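Local coordinates for protein transcriptional regulator (Methanobacterium thermoautotrophicum, PDB 3BPV) that probably binds DNA as a dimeric, winged-helix transcriptional repressor of the MarR family, at residues A[30-33]-A[34-38]; A[42-46]-A[47-51]. One frame throughout, in Å; residues are numbered along the deposited sequence.

Interaction 1 of 2, residues A[30-33]-A[34-38]; sequences AQVA and CLLRI
Leu36 lies one helical turn beyond Val32, and the two side chains run side by side in the same direction from helix 29-40. From the backbone outward, Leu36 CB lies 3.6 Å from Val32 O, and Leu36 CG comes nearer still to that oxygen, at 3.3 Å. Leu36 CD1 then reaches Val32 CG1 at 3.9 Å. Val32 offers this branch because its CG1 stands opposite its own backbone N (chi1 167°), which puts the methyl on the side facing the next turn. The same carbonyl oxygen, Val32 O, takes the N-H of Leu36 at 2.9 Å from N to O, almost straight at 168°, so main chain and side chain of Leu36 close on one residue together. With an alanine at Leu36, Val32 CG1 would probably lose its neighbour in the next turn, and the apolar cover near Val32 O would thin.

Three more i to i+4 bonds join 30-33 to 34-38, the shortest running 2.8 Å from Leu35 N to Gln31 O. On another flank, Cys34 SG lies 3.6 Å from Ala30 O. Arg37 turns its guanidinium to Glu41 in a salt bridge. Main-chain polar groups are thus bonded along the helix while its side chains meet different neighbours: helix 97-111 on the face of Val32, Leu35 and Leu36, and helices 46-53 and 57-69 around Cys34.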
# COMPACT_ATOMS: atom_id res chain seq x y z
N ALA A 30 0.29 -0.37 8.25
CA ALA A 30 -1.16 -0.55 8.15
C ALA A 30 -1.88 -0.07 9.41
O ALA A 30 -2.94 0.55 9.33
CB ALA A 30 -1.48 -2.01 7.88
N GLN A 31 -1.32 -0.37 10.58
CA GLN A 31 -1.94 0.06 11.83
C GLN A 31 -1.87 1.57 11.99
O GLN A 31 -2.83 2.20 12.44
CB GLN A 31 -1.27 -0.59 13.04
CG GLN A 31 -1.48 -2.07 13.18
CD GLN A 31 -0.74 -2.60 14.39
OE1 GLN A 31 -1.15 -2.38 15.52
NE2 GLN A 31 0.37 -3.29 14.15
N VAL A 32 -0.74 2.17 11.63
CA VAL A 32 -0.61 3.61 11.73
C VAL A 32 -1.64 4.30 10.84
O VAL A 32 -2.26 5.28 11.25
CB VAL A 32 0.82 4.07 11.33
CG1 VAL A 32 0.85 5.58 11.13
CG2 VAL A 32 1.81 3.66 12.40
N ALA A 33 -1.82 3.80 9.63
CA ALA A 33 -2.78 4.40 8.71
C ALA A 33 -4.18 4.38 9.32
O ALA A 33 -4.88 5.38 9.29
CB ALA A 33 -2.78 3.65 7.38
N CYS A 34 -4.57 3.23 9.88
CA CYS A 34 -5.89 3.12 10.51
C CYS A 34 -6.00 4.05 11.71
O CYS A 34 -7.01 4.74 11.89
CB CYS A 34 -6.14 1.68 10.96
SG CYS A 34 -6.55 0.55 9.62
N LEU A 35 -4.96 4.08 12.54
CA LEU A 35 -4.97 4.92 13.72
C LEU A 35 -5.15 6.39 13.35
O LEU A 35 -5.97 7.09 13.95
CB LEU A 35 -3.68 4.73 14.51
CG LEU A 35 -3.63 5.40 15.89
CD1 LEU A 35 -4.70 4.82 16.78
CD2 LEU A 35 -2.26 5.17 16.51
N LEU A 36 -4.39 6.87 12.37
CA LEU A 36 -4.49 8.27 11.98
C LEU A 36 -5.85 8.58 11.38
O LEU A 36 -6.39 9.67 11.59
CB LEU A 36 -3.38 8.65 11.00
CG LEU A 36 -1.96 8.59 11.57
CD1 LEU A 36 -0.96 8.97 10.49
CD2 LEU A 36 -1.85 9.54 12.77
N ARG A 37 -6.41 7.64 10.64
CA ARG A 37 -7.72 7.86 10.03
C ARG A 37 -8.82 7.94 11.09
O ARG A 37 -9.73 8.75 10.97
CB ARG A 37 -8.04 6.75 9.03
CG ARG A 37 -9.30 6.99 8.21
CD ARG A 37 -9.09 8.08 7.18
NE ARG A 37 -10.32 8.35 6.44
CZ ARG A 37 -11.39 8.94 6.97
NH1 ARG A 37 -11.38 9.32 8.24
NH2 ARG A 37 -12.47 9.14 6.23
N ILE A 38 -8.74 7.09 12.11
CA ILE A 38 -9.74 7.10 13.17
C ILE A 38 -9.56 8.37 14.00
O ILE A 38 -10.54 8.97 14.46
CB ILE A 38 -9.60 5.87 14.08
CG1 ILE A 38 -9.81 4.60 13.26
CG2 ILE A 38 -10.62 5.93 15.22
CD1 ILE A 38 -9.39 3.34 13.98

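Interaction 2 of 2, residues A[42-46]-A[47-51]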
# COMPACT_ATOMS: atom_id res chain seq x y z
N PRO A 42 -13.23 10.58 14.70
CA PRO A 42 -13.72 9.83 15.86
C PRO A 42 -15.14 9.32 15.67
O PRO A 42 -16.03 10.07 15.28
CB PRO A 42 -13.60 10.84 17.01
CG PRO A 42 -13.75 12.15 16.33
CD PRO A 42 -12.91 11.97 15.08
N GLY A 43 -15.34 8.03 15.92
CA GLY A 43 -16.66 7.44 15.77
C GLY A 43 -16.92 6.80 14.42
O GLY A 43 -17.99 6.25 14.19
N ILE A 44 -15.94 6.87 13.53
CA ILE A 44 -16.10 6.27 12.21
C ILE A 44 -16.42 4.78 12.38
O ILE A 44 -15.87 4.12 13.26
CB ILE A 44 -14.81 6.44 11.36
CG1 ILE A 44 -15.06 5.96 9.93
CG2 ILE A 44 -13.66 5.68 11.99
CD1 ILE A 44 -13.91 6.24 8.97
N LYS A 45 -17.34 4.28 11.56
CA LYS A 45 -17.71 2.87 11.61
C LYS A 45 -16.59 2.04 10.99
O LYS A 45 -15.92 2.50 10.06
CB LYS A 45 -19.01 2.62 10.84
CG LYS A 45 -20.30 2.84 11.62
CD LYS A 45 -20.52 4.29 12.00
CE LYS A 45 -21.89 4.47 12.63
NZ LYS A 45 -22.10 5.86 13.10
N GLN A 46 -16.39 0.83 11.50
CA GLN A 46 -15.36 -0.04 10.97
C GLN A 46 -15.60 -0.29 9.49
O GLN A 46 -14.65 -0.29 8.71
CB GLN A 46 -15.33 -1.37 11.71
CG GLN A 46 -14.29 -2.35 11.16
CD GLN A 46 -14.12 -3.58 12.04
OE1 GLN A 46 -14.27 -3.50 13.26
NE2 GLN A 46 -13.80 -4.71 11.42
N ASP A 47 -16.85 -0.50 9.09
CA ASP A 47 -17.13 -0.75 7.69
C ASP A 47 -16.85 0.48 6.84
O ASP A 47 -16.52 0.36 5.66
CB ASP A 47 -18.57 -1.25 7.47
CG ASP A 47 -19.61 -0.25 7.93
OD1 ASP A 47 -20.02 -0.31 9.11
OD2 ASP A 47 -20.03 0.58 7.10
N GLU A 48 -16.96 1.67 7.44
CA GLU A 48 -16.69 2.91 6.71
C GLU A 48 -15.18 3.07 6.53
O GLU A 48 -14.71 3.56 5.50
CB GLU A 48 -17.27 4.11 7.46
CG GLU A 48 -18.78 4.04 7.62
CD GLU A 48 -19.37 5.21 8.38
OE1 GLU A 48 -18.81 5.59 9.44
OE2 GLU A 48 -20.40 5.75 7.93
N LEU A 49 -14.42 2.64 7.54
CA LEU A 49 -12.97 2.71 7.45
C LEU A 49 -12.52 1.71 6.38
O LEU A 49 -11.64 2.02 5.58
CB LEU A 49 -12.34 2.35 8.80
CG LEU A 49 -10.82 2.55 8.90
CD1 LEU A 49 -10.51 4.04 8.84
CD2 LEU A 49 -10.29 1.95 10.19
N ALA A 50 -13.14 0.53 6.36
CA ALA A 50 -12.82 -0.49 5.37
C ALA A 50 -13.10 0.04 3.97
O ALA A 50 -12.29 -0.14 3.05
CB ALA A 50 -13.65 -1.73 5.61
N THR A 51 -14.24 0.69 3.79
CA THR A 51 -14.59 1.24 2.49
C THR A 51 -13.61 2.32 2.08
O THR A 51 -13.19 2.39 0.93
CB THR A 51 -16.02 1.82 2.51
OG1 THR A 51 -16.95 0.78 2.83
CG2 THR A 51 -16.38 2.42 1.16
O HOH W 1 -21.42 7.10 10.70
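Lys45 O is gripped by two successive backbone N-H groups of the first turn of helix 46-53. Leu49 N donates to Lys45 O at 2.9 Å, while the bond from Glu48 N is weak, bent to 124° at the hydrogen. Glu48 returns the favour at the other end of the same residue: Glu48 OE1 accepts the N-H of Lys45, 2.9 Å from Lys45 N and nearly straight at 165°. The donor comes in on the anti side of the carboxylate and 23° out of its plane. Glu48 can reach back because CG stands anti to its own carbonyl carbon, on the side of the backbone N, and the chain runs out extended from there beside Lys45, with Glu48 OE1 just 3.3 Å from Lys45 CB.

The lysine bends at its second torsion, which brings CD beside OE1. Its ammonium does not touch the carboxylate; one water bridges them, accepting from Lys45 NZ at 2.8 Å and donating to Glu48 OE2 at 3.2 Å. The nearby positive charge would probably help to keep Glu48 ionised. Asp47, which runs along Lys45 on a neighbouring flank, gives OD1 to Arg84 of strand 84-89 in a salt bridge.

On the apolar side, Ile44 CG1 rests 3.8 Å from Glu48 CB, the two side chains running in opposite senses, and Ile44 CD1 lies 4.1 Å from Leu49 CD1. Leu49 also packs on Leu64 of helix 57-69 and Leu87 of strand 84-89. With Lys45 at the N-cap, this is one half of a capping box, the bond from the N3 side chain to the N-cap N-H; a lysine there cannot supply the reciprocal side-chain acceptor. It opens helix 46-53 within the winged-helix domain of a MarR-type protein.

Going from the N terminus, interaction 1 (30-33 with 34-38) lies wholly on helix 29-40 and is complete before interaction 2 (42-46 with 47-51) begins, so the two follow in series, neither nested nor crossed. Neither closes a long loop: the first spans turns of one helix, and the second joins the linker after that helix to the opening of helix 46-53. Their centres are about 11 Å apart, yet they meet. Arg37 CG packs 3.3 Å from Leu49 CD1, and Cys34 and Ile38 also meet Leu49. These contacts join helix 29-40 to helix 46-53, while the linker pairs with strand 84-89 at Leu87.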